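Local coordinates for protein phosphate transporter (Thermotoga maritima MSB8, PDB 6L85) that probably carries phosphate into the cell across the membrane together with sodium ions, as a bacterial relative of the human SLC20 carriers, at residues F151-L156 against G323-F328; S247-F252 against S329-V334; I315-N320 against G358-L363. All coordinates share one frame; numbering follows the deposited sequence.

Contact 1: F151-L156 against G323-F328. With NA (sodium ion), chain S.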
loop_
_atom_site.group_PDB
_atom_site.type_symbol
_atom_site.label_atom_id
_atom_site.label_comp_id
_atom_site.label_asym_id
_atom_site.label_seq_id
_atom_site.Cartn_x
_atom_site.Cartn_y
_atom_site.Cartn_z
ATOM N N PHE B 151 -1.370 -7.196 27.794
ATOM C CA PHE B 151 -0.602 -7.397 29.019
ATOM C C PHE B 151 0.782 -7.961 28.702
ATOM O O PHE B 151 1.814 -7.411 29.125
ATOM C CB PHE B 151 -1.402 -8.324 29.945
ATOM C CG PHE B 151 -0.704 -8.689 31.225
ATOM C CD1 PHE B 151 -0.744 -7.843 32.321
ATOM C CD2 PHE B 151 -0.024 -9.891 31.335
ATOM C CE1 PHE B 151 -0.107 -8.185 33.509
ATOM C CE2 PHE B 151 0.612 -10.242 32.517
ATOM C CZ PHE B 151 0.573 -9.385 33.607
ATOM N N VAL B 152 0.822 -9.029 27.910
ATOM C CA VAL B 152 2.098 -9.663 27.589
ATOM C C VAL B 152 2.997 -8.701 26.829
ATOM O O VAL B 152 4.207 -8.631 27.075
ATOM C CB VAL B 152 1.860 -10.967 26.807
ATOM C CG1 VAL B 152 3.187 -11.614 26.413
ATOM C CG2 VAL B 152 1.009 -11.919 27.639
ATOM N N MET B 153 2.420 -7.915 25.918
ATOM C CA MET B 153 3.235 -7.027 25.105
ATOM C C MET B 153 3.796 -5.878 25.933
ATOM O O MET B 153 4.948 -5.475 25.742
ATOM C CB MET B 153 2.418 -6.498 23.929
ATOM C CG MET B 153 3.152 -5.444 23.134
ATOM S SD MET B 153 2.319 -5.061 21.584
ATOM C CE MET B 153 3.368 -3.717 21.030
ATOM N N PHE B 154 3.000 -5.322 26.850
ATOM C CA PHE B 154 3.540 -4.266 27.698
ATOM C C PHE B 154 4.670 -4.796 28.573
ATOM O O PHE B 154 5.676 -4.101 28.796
ATOM C CB PHE B 154 2.457 -3.642 28.563
ATOM C CG PHE B 154 2.853 -2.301 29.087
ATOM C CD1 PHE B 154 3.084 -1.240 28.198
ATOM C CD2 PHE B 154 3.060 -2.098 30.450
ATOM C CE1 PHE B 154 3.495 0.014 28.674
ATOM C CE2 PHE B 154 3.456 -0.858 30.934
ATOM C CZ PHE B 154 3.677 0.202 30.045
ATOM N N LYS B 155 4.542 -6.044 29.043
ATOM C CA LYS B 155 5.660 -6.691 29.738
ATOM C C LYS B 155 6.886 -6.831 28.846
ATOM O O LYS B 155 8.017 -6.614 29.297
ATOM C CB LYS B 155 5.212 -8.072 30.257
ATOM C CG LYS B 155 6.333 -9.043 30.655
ATOM C CD LYS B 155 6.934 -9.860 29.493
ATOM C CE LYS B 155 6.062 -11.064 29.207
ATOM N NZ LYS B 155 6.634 -11.951 28.172
ATOM N N LEU B 156 6.683 -7.216 27.585
ATOM C CA LEU B 156 7.797 -7.277 26.635
ATOM C C LEU B 156 8.477 -5.926 26.479
ATOM O O LEU B 156 9.704 -5.851 26.345
ATOM C CB LEU B 156 7.316 -7.719 25.257
ATOM C CG LEU B 156 7.604 -9.155 24.836
ATOM C CD1 LEU B 156 6.760 -10.045 25.701
ATOM C CD2 LEU B 156 7.333 -9.390 23.331
ATOM N N GLY B 323 -0.483 3.335 24.601
ATOM C CA GLY B 323 -1.327 3.480 23.423
ATOM C C GLY B 323 -0.801 2.678 22.246
ATOM O O GLY B 323 -1.563 2.018 21.542
ATOM N N PHE B 324 0.518 2.730 22.025
ATOM C CA PHE B 324 1.196 1.853 21.077
ATOM C C PHE B 324 0.819 0.387 21.297
ATOM O O PHE B 324 0.455 -0.324 20.345
ATOM C CB PHE B 324 2.708 2.051 21.227
ATOM C CG PHE B 324 3.551 1.245 20.264
ATOM C CD1 PHE B 324 3.896 1.767 19.022
ATOM C CD2 PHE B 324 4.041 -0.012 20.622
ATOM C CE1 PHE B 324 4.696 1.045 18.137
ATOM C CE2 PHE B 324 4.840 -0.732 19.751
ATOM C CZ PHE B 324 5.166 -0.201 18.499
ATOM N N THR B 325 0.924 -0.083 22.554
ATOM C CA THR B 325 0.632 -1.484 22.880
ATOM C C THR B 325 -0.847 -1.828 22.666
ATOM O O THR B 325 -1.175 -2.902 22.152
ATOM C CB THR B 325 1.060 -1.758 24.332
ATOM O OG1 THR B 325 2.487 -1.642 24.426
ATOM C CG2 THR B 325 0.653 -3.167 24.805
ATOM N N VAL B 326 -1.745 -0.926 23.057
ATOM C CA VAL B 326 -3.182 -1.149 22.918
ATOM C C VAL B 326 -3.552 -1.294 21.450
ATOM O O VAL B 326 -4.305 -2.197 21.059
ATOM C CB VAL B 326 -3.959 0.012 23.572
ATOM C CG1 VAL B 326 -5.420 0.075 23.070
ATOM C CG2 VAL B 326 -3.895 -0.096 25.085
ATOM N N ASP B 327 -3.030 -0.392 20.619
ATOM C CA ASP B 327 -3.303 -0.457 19.190
ATOM C C ASP B 327 -2.748 -1.725 18.571
ATOM O O ASP B 327 -3.447 -2.414 17.815
ATOM C CB ASP B 327 -2.700 0.749 18.483
ATOM C CG ASP B 327 -3.402 2.039 18.819
ATOM O OD1 ASP B 327 -4.563 1.998 19.285
ATOM O OD2 ASP B 327 -2.787 3.107 18.588
ATOM N N PHE B 328 -1.471 -2.028 18.836
ATOM C CA PHE B 328 -0.892 -3.234 18.260
ATOM C C PHE B 328 -1.731 -4.458 18.607
ATOM O O PHE B 328 -2.065 -5.267 17.725
ATOM C CB PHE B 328 0.548 -3.431 18.735
ATOM C CG PHE B 328 1.239 -4.588 18.055
ATOM C CD1 PHE B 328 1.054 -5.891 18.501
ATOM C CD2 PHE B 328 2.015 -4.375 16.921
ATOM C CE1 PHE B 328 1.671 -6.964 17.850
ATOM C CE2 PHE B 328 2.637 -5.422 16.278
ATOM C CZ PHE B 328 2.461 -6.725 16.738
HETATM NA NA NA S . -2.166 5.200 18.241
#

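Contact 2: S247-F252 against S329-V334. With NA (sodium ion), chain S.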
loop_
_atom_site.group_PDB
_atom_site.type_symbol
_atom_site.label_atom_id
_atom_site.label_comp_id
_atom_site.label_asym_id
_atom_site.label_seq_id
_atom_site.Cartn_x
_atom_site.Cartn_y
_atom_site.Cartn_z
ATOM N N SER B 247 -1.829 3.223 15.057
ATOM C CA SER B 247 -3.220 3.603 14.820
ATOM C C SER B 247 -3.653 3.263 13.392
ATOM O O SER B 247 -4.803 2.846 13.163
ATOM C CB SER B 247 -3.409 5.094 15.088
ATOM O OG SER B 247 -3.767 5.316 16.436
ATOM N N CYS B 248 -2.751 3.455 12.420
ATOM C CA CYS B 248 -3.043 3.036 11.047
ATOM C C CYS B 248 -3.304 1.540 10.983
ATOM O O CYS B 248 -4.190 1.074 10.252
ATOM C CB CYS B 248 -1.871 3.367 10.111
ATOM S SG CYS B 248 -1.484 5.101 9.890
ATOM N N TYR B 249 -2.471 0.774 11.682
ATOM C CA TYR B 249 -2.632 -0.673 11.746
ATOM C C TYR B 249 -4.033 -1.035 12.257
ATOM O O TYR B 249 -4.730 -1.885 11.668
ATOM C CB TYR B 249 -1.518 -1.236 12.636
ATOM C CG TYR B 249 -1.410 -2.744 12.760
ATOM C CD1 TYR B 249 -1.828 -3.599 11.747
ATOM C CD2 TYR B 249 -0.868 -3.310 13.910
ATOM C CE1 TYR B 249 -1.704 -4.975 11.880
ATOM C CE2 TYR B 249 -0.754 -4.680 14.062
ATOM C CZ TYR B 249 -1.170 -5.513 13.036
ATOM O OH TYR B 249 -1.048 -6.882 13.189
ATOM N N VAL B 250 -4.502 -0.329 13.297
ATOM C CA VAL B 250 -5.855 -0.621 13.781
ATOM C C VAL B 250 -6.901 -0.260 12.730
ATOM O O VAL B 250 -7.850 -1.017 12.513
ATOM C CB VAL B 250 -6.161 0.073 15.128
ATOM C CG1 VAL B 250 -7.549 -0.341 15.623
ATOM C CG2 VAL B 250 -5.147 -0.300 16.169
ATOM N N SER B 251 -6.754 0.899 12.081
ATOM C CA SER B 251 -7.691 1.343 11.042
ATOM C C SER B 251 -7.845 0.319 9.924
ATOM O O SER B 251 -8.957 0.042 9.452
ATOM C CB SER B 251 -7.198 2.652 10.435
ATOM O OG SER B 251 -7.783 3.752 11.076
ATOM N N PHE B 252 -6.710 -0.182 9.435
ATOM C CA PHE B 252 -6.690 -1.214 8.411
ATOM C C PHE B 252 -7.456 -2.445 8.876
ATOM O O PHE B 252 -8.311 -2.978 8.149
ATOM C CB PHE B 252 -5.228 -1.564 8.101
ATOM C CG PHE B 252 -5.050 -2.632 7.049
ATOM C CD1 PHE B 252 -5.100 -3.981 7.385
ATOM C CD2 PHE B 252 -4.803 -2.286 5.727
ATOM C CE1 PHE B 252 -4.926 -4.972 6.420
ATOM C CE2 PHE B 252 -4.622 -3.277 4.747
ATOM C CZ PHE B 252 -4.684 -4.613 5.100
ATOM N N SER B 329 -2.088 -4.608 19.892
ATOM C CA SER B 329 -2.817 -5.802 20.316
ATOM C C SER B 329 -4.211 -5.844 19.714
ATOM O O SER B 329 -4.697 -6.919 19.338
ATOM C CB SER B 329 -2.903 -5.855 21.843
ATOM O OG SER B 329 -1.606 -5.702 22.401
ATOM N N THR B 330 -4.882 -4.689 19.642
ATOM C CA THR B 330 -6.200 -4.630 19.031
ATOM C C THR B 330 -6.146 -5.059 17.573
ATOM O O THR B 330 -6.931 -5.910 17.129
ATOM C CB THR B 330 -6.742 -3.214 19.127
ATOM O OG1 THR B 330 -6.882 -2.879 20.503
ATOM C CG2 THR B 330 -8.091 -3.113 18.414
ATOM N N ALA B 331 -5.211 -4.477 16.819
ATOM C CA ALA B 331 -5.138 -4.728 15.388
ATOM C C ALA B 331 -4.781 -6.173 15.110
ATOM O O ALA B 331 -5.363 -6.796 14.212
ATOM C CB ALA B 331 -4.122 -3.787 14.739
ATOM N N THR B 332 -3.833 -6.721 15.873
ATOM C CA THR B 332 -3.484 -8.135 15.731
ATOM C C THR B 332 -4.682 -9.038 16.000
ATOM O O THR B 332 -4.984 -9.940 15.205
ATOM C CB THR B 332 -2.346 -8.484 16.686
ATOM O OG1 THR B 332 -1.281 -7.545 16.496
ATOM C CG2 THR B 332 -1.852 -9.918 16.431
ATOM N N THR B 333 -5.373 -8.821 17.126
ATOM C CA THR B 333 -6.550 -9.626 17.424
ATOM C C THR B 333 -7.555 -9.570 16.278
ATOM O O THR B 333 -8.082 -10.603 15.836
ATOM C CB THR B 333 -7.192 -9.143 18.728
ATOM O OG1 THR B 333 -6.215 -9.167 19.772
ATOM C CG2 THR B 333 -8.375 -10.038 19.121
ATOM N N VAL B 334 -7.810 -8.359 15.773
ATOM C CA VAL B 334 -8.885 -8.154 14.811
ATOM C C VAL B 334 -8.509 -8.755 13.458
ATOM O O VAL B 334 -9.340 -9.372 12.794
ATOM C CB VAL B 334 -9.222 -6.649 14.720
ATOM C CG1 VAL B 334 -10.089 -6.336 13.477
ATOM C CG2 VAL B 334 -9.921 -6.173 16.008
HETATM NA NA NA S . -2.166 5.200 18.241
#

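Contact 3: I315-N320 against G358-L363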
loop_
_atom_site.group_PDB
_atom_site.type_symbol
_atom_site.label_atom_id
_atom_site.label_comp_id
_atom_site.label_asym_id
_atom_site.label_seq_id
_atom_site.Cartn_x
_atom_site.Cartn_y
_atom_site.Cartn_z
ATOM N N ILE B 315 -8.530 9.244 27.630
ATOM C CA ILE B 315 -7.277 8.488 27.638
ATOM C C ILE B 315 -6.065 9.388 27.417
ATOM O O ILE B 315 -4.986 8.900 27.065
ATOM C CB ILE B 315 -7.296 7.354 26.592
ATOM C CG1 ILE B 315 -7.441 7.919 25.173
ATOM C CG2 ILE B 315 -8.409 6.357 26.907
ATOM C CD1 ILE B 315 -7.379 6.872 24.092
ATOM N N THR B 316 -6.217 10.699 27.625
ATOM C CA THR B 316 -5.055 11.580 27.496
ATOM C C THR B 316 -4.001 11.313 28.562
ATOM O O THR B 316 -2.890 11.842 28.456
ATOM C CB THR B 316 -5.457 13.058 27.553
ATOM O OG1 THR B 316 -5.825 13.406 28.894
ATOM C CG2 THR B 316 -6.603 13.355 26.593
ATOM N N THR B 317 -4.322 10.518 29.578
ATOM C CA THR B 317 -3.350 10.069 30.559
ATOM C C THR B 317 -2.754 8.710 30.204
ATOM O O THR B 317 -1.969 8.163 30.991
ATOM C CB THR B 317 -3.990 10.017 31.959
ATOM O OG1 THR B 317 -5.101 9.103 31.960
ATOM C CG2 THR B 317 -4.482 11.402 32.365
ATOM N N LEU B 318 -3.113 8.150 29.051
ATOM C CA LEU B 318 -2.504 6.910 28.581
ATOM C C LEU B 318 -1.117 7.212 28.011
ATOM O O LEU B 318 -0.988 8.015 27.084
ATOM C CB LEU B 318 -3.398 6.257 27.529
ATOM C CG LEU B 318 -3.069 4.817 27.146
ATOM C CD1 LEU B 318 -3.283 3.904 28.356
ATOM C CD2 LEU B 318 -3.924 4.378 25.954
ATOM N N THR B 319 -0.079 6.585 28.561
ATOM C CA THR B 319 1.255 6.833 28.033
ATOM C C THR B 319 1.327 6.403 26.571
ATOM O O THR B 319 0.553 5.564 26.097
ATOM C CB THR B 319 2.335 6.093 28.830
ATOM O OG1 THR B 319 1.981 4.712 29.000
ATOM C CG2 THR B 319 2.548 6.746 30.202
ATOM N N ASN B 320 2.278 6.995 25.852
ATOM C CA ASN B 320 2.454 6.647 24.447
ATOM C C ASN B 320 2.865 5.193 24.272
ATOM O O ASN B 320 2.451 4.545 23.298
ATOM C CB ASN B 320 3.465 7.585 23.822
ATOM C CG ASN B 320 2.884 8.959 23.605
ATOM O OD1 ASN B 320 1.946 9.121 22.822
ATOM N ND2 ASN B 320 3.400 9.950 24.321
ATOM N N GLY B 358 -3.593 -1.784 31.771
ATOM C CA GLY B 358 -3.723 -0.959 32.952
ATOM C C GLY B 358 -4.695 0.163 32.652
ATOM O O GLY B 358 -4.713 0.732 31.553
ATOM N N PHE B 359 -5.522 0.478 33.636
ATOM C CA PHE B 359 -6.484 1.559 33.529
ATOM C C PHE B 359 -6.233 2.505 34.695
ATOM O O PHE B 359 -6.331 2.094 35.858
ATOM C CB PHE B 359 -7.925 1.022 33.544
ATOM C CG PHE B 359 -8.218 0.069 34.682
ATOM C CD1 PHE B 359 -7.971 -1.293 34.547
ATOM C CD2 PHE B 359 -8.751 0.533 35.882
ATOM C CE1 PHE B 359 -8.238 -2.173 35.594
ATOM C CE2 PHE B 359 -9.018 -0.338 36.936
ATOM C CZ PHE B 359 -8.763 -1.694 36.792
ATOM N N ALA B 360 -5.844 3.750 34.393
ATOM C CA ALA B 360 -5.816 4.750 35.457
ATOM C C ALA B 360 -7.172 4.795 36.166
ATOM O O ALA B 360 -7.240 4.634 37.388
ATOM C CB ALA B 360 -5.389 6.128 34.923
ATOM N N ARG B 361 -8.276 4.964 35.426
ATOM C CA ARG B 361 -8.374 5.308 33.996
ATOM C C ARG B 361 -9.167 6.587 34.063
ATOM O O ARG B 361 -9.986 6.905 33.198
ATOM C CB ARG B 361 -9.072 4.213 33.181
ATOM C CG ARG B 361 -8.893 4.271 31.652
ATOM C CD ARG B 361 -7.532 3.750 31.159
ATOM N NE ARG B 361 -6.449 4.691 31.431
ATOM C CZ ARG B 361 -6.341 5.893 30.871
ATOM N NH1 ARG B 361 -7.243 6.298 29.984
ATOM N NH2 ARG B 361 -5.329 6.687 31.193
ATOM N N GLY B 362 -8.900 7.304 35.154
ATOM C CA GLY B 362 -9.874 8.183 35.748
ATOM C C GLY B 362 -10.985 7.419 36.452
ATOM O O GLY B 362 -11.615 7.952 37.371
ATOM N N LEU B 363 -11.236 6.174 36.043
ATOM C CA LEU B 363 -12.380 5.409 36.523
ATOM C C LEU B 363 -12.267 5.146 38.024
ATOM O O LEU B 363 -11.222 4.682 38.496
ATOM C CB LEU B 363 -12.510 4.110 35.721
ATOM C CG LEU B 363 -13.266 4.280 34.386
ATOM C CD1 LEU B 363 -12.404 4.908 33.291
ATOM C CD2 LEU B 363 -13.851 2.963 33.876
#

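Contact 1: F151-L156 against G323-F328
M153 reaches from helix 129-162 into the surface of helix 320-339, where T325 lies alongside it and the rings of F324 and F328 meet its far end. Its CG is anti to the backbone N (chi1 173°) and the chain stays extended from there on, a shape that carries the thioether straight across the gap. On the way it slides past T325 in the opposite direction, with M153 CG 3.8 Å from T325 CG2. The sulfur then meets F328: M153 SD is 3.4 Å from F328 CD1 and 4.3 Å from the centroid of that ring, 47° off the normal, an oblique Met-aromatic contact. Beyond it, M153 CE sits 3.6 Å from F324 CE2 and equally far from F328 CB, so the methyl ends between the two phenylalanines. This is transmembrane helix packing of a largely apolar kind, with no hydrogen bond between the segments; their axes approach to 9.4 Å and run at 139°, nearer antiparallel than parallel. An alanine in place of M153 would probably open a gap between T325, F324 and F328 and give both rings more room to turn.

T325 splits its two branches between different tasks. Its methyl, CG2, is anti to the backbone N and faces the other helix, touching both M153 and the backbone N of F154. Its OG1 lies near the plane of the F154 ring, at the edge, 3.8 Å from F154 CD1, while its hydrogen bond goes to S321 O in its own helix. F178 of helix 167-194 packs on M153 and stands edge-to-face to F328. D327 turns elsewhere: its OD2 binds a sodium ion at 2.2 Å, in a site shared with T29, Q243 and S247.

Contact 2: S247-F252 against S329-V334
T330 meets V250 methyl to methyl, T330 CG2 lying 4.0 Å from V250 CG1 where the two side chains pass at a slant. The hydroxyl of T330 takes no part in this, since its OG1 is hydrogen-bonded to V326 O one turn earlier in helix 320-339.

A331 follows and comes closest to the other backbone. Its CA is 4.5 Å from that of V250, and its methyl points toward helix 231-258, with A331 CB 3.7 Å from V250 CA. The same methyl lies over the face of Y249, 3.4 Å from the ring centroid and 12° off the normal, a nearly centred CH-pi contact. Y249 CG is anti to its backbone N (chi1 -175°), which swings the ring out toward helix 320-339 and lays it above the alanine.

At T332 the hydroxyl end of Y249 arrives. Y249 OH donates a weak hydrogen bond to T332 OG1, 3.4 Å away; T332 OG1 also bonds to F328 O, so the threonine hydroxyl serves both helices. T333 works within its own helix: its OG1 bonds to S329 O at 2.7 Å, and its backbone N reaches the same oxygen from the opposite face of the carbonyl plane.

The two segments run in nearly the same direction, at 25°, and both helices bring ligands to one sodium site, S247 from segment 247-252 and D327 from the turn before S329. Helix 167-194 packs on Y249 from elsewhere in the fold, and helix 346-357 on T330. With a single methyl at the nearest approach, the axes come within 8.3 Å; the contact therefore rests on close apolar and CH-pi packing, its one cross-helix hydrogen bond being weak, and the threonine hydroxyls are satisfied chiefly by their own helix.

Contact 3: I315-N320 against G358-L363
R361 turns its guanidinium edge-on to the loop 315-320, with T317 and I315 near the plane of the group and L318 over one face. The arginine leaves its backbone with CG anti to N (chi1 -164°), then bends at chi2 and chi3, which folds the head back toward the turn. R361 NH1 lies by I315, 3.3 Å from I315 CG2, while R361 NH2 approaches T317. The T317 side chain runs past the arginine in the opposite direction, with OG1 set between its backbone N and carbonyl carbon; the modelled separation of R361 NH2 and T317 OG1 is doubtfully short, and the bond is weak, bent to 117° at the hydrogen. L318 CB stands over the guanidinium face, 4.2 Å from R361 NH2.

The receiving surface is a type I beta turn from I315 to L318, closed by L318 N to I315 O at 2.8 Å. R361 itself follows a cis peptide bond. The contact joins the loops before helix 320-339 and after helix 346-357. L318 N faces R361 NH2 without bonding to it. With one weak bond to T317, the contact rests largely on I315 and L318 packing against the guanidinium, and no carboxylate of either segment meets its charge.

Contacts 1 and 2 are buried and share helix 320-339, which shows successive turns to helix 129-162 and to helix 231-258; contact 3 is partly buried, between loops farther from the chain's centre. The first two touch directly at the sodium site, where D327 of contact 1 and S247 of contact 2 bind the same ion. Their chemistry still differs: one long methionine spans the wider pair, inclined nearer to antiparallel, whereas an alanine lets the nearly parallel pair close in. Contact 3 instead relies on a charged group against a turn. It adjoins contact 1 through L318 CD2, which packs 3.7 Å from G323 CA, but does not touch contact 2.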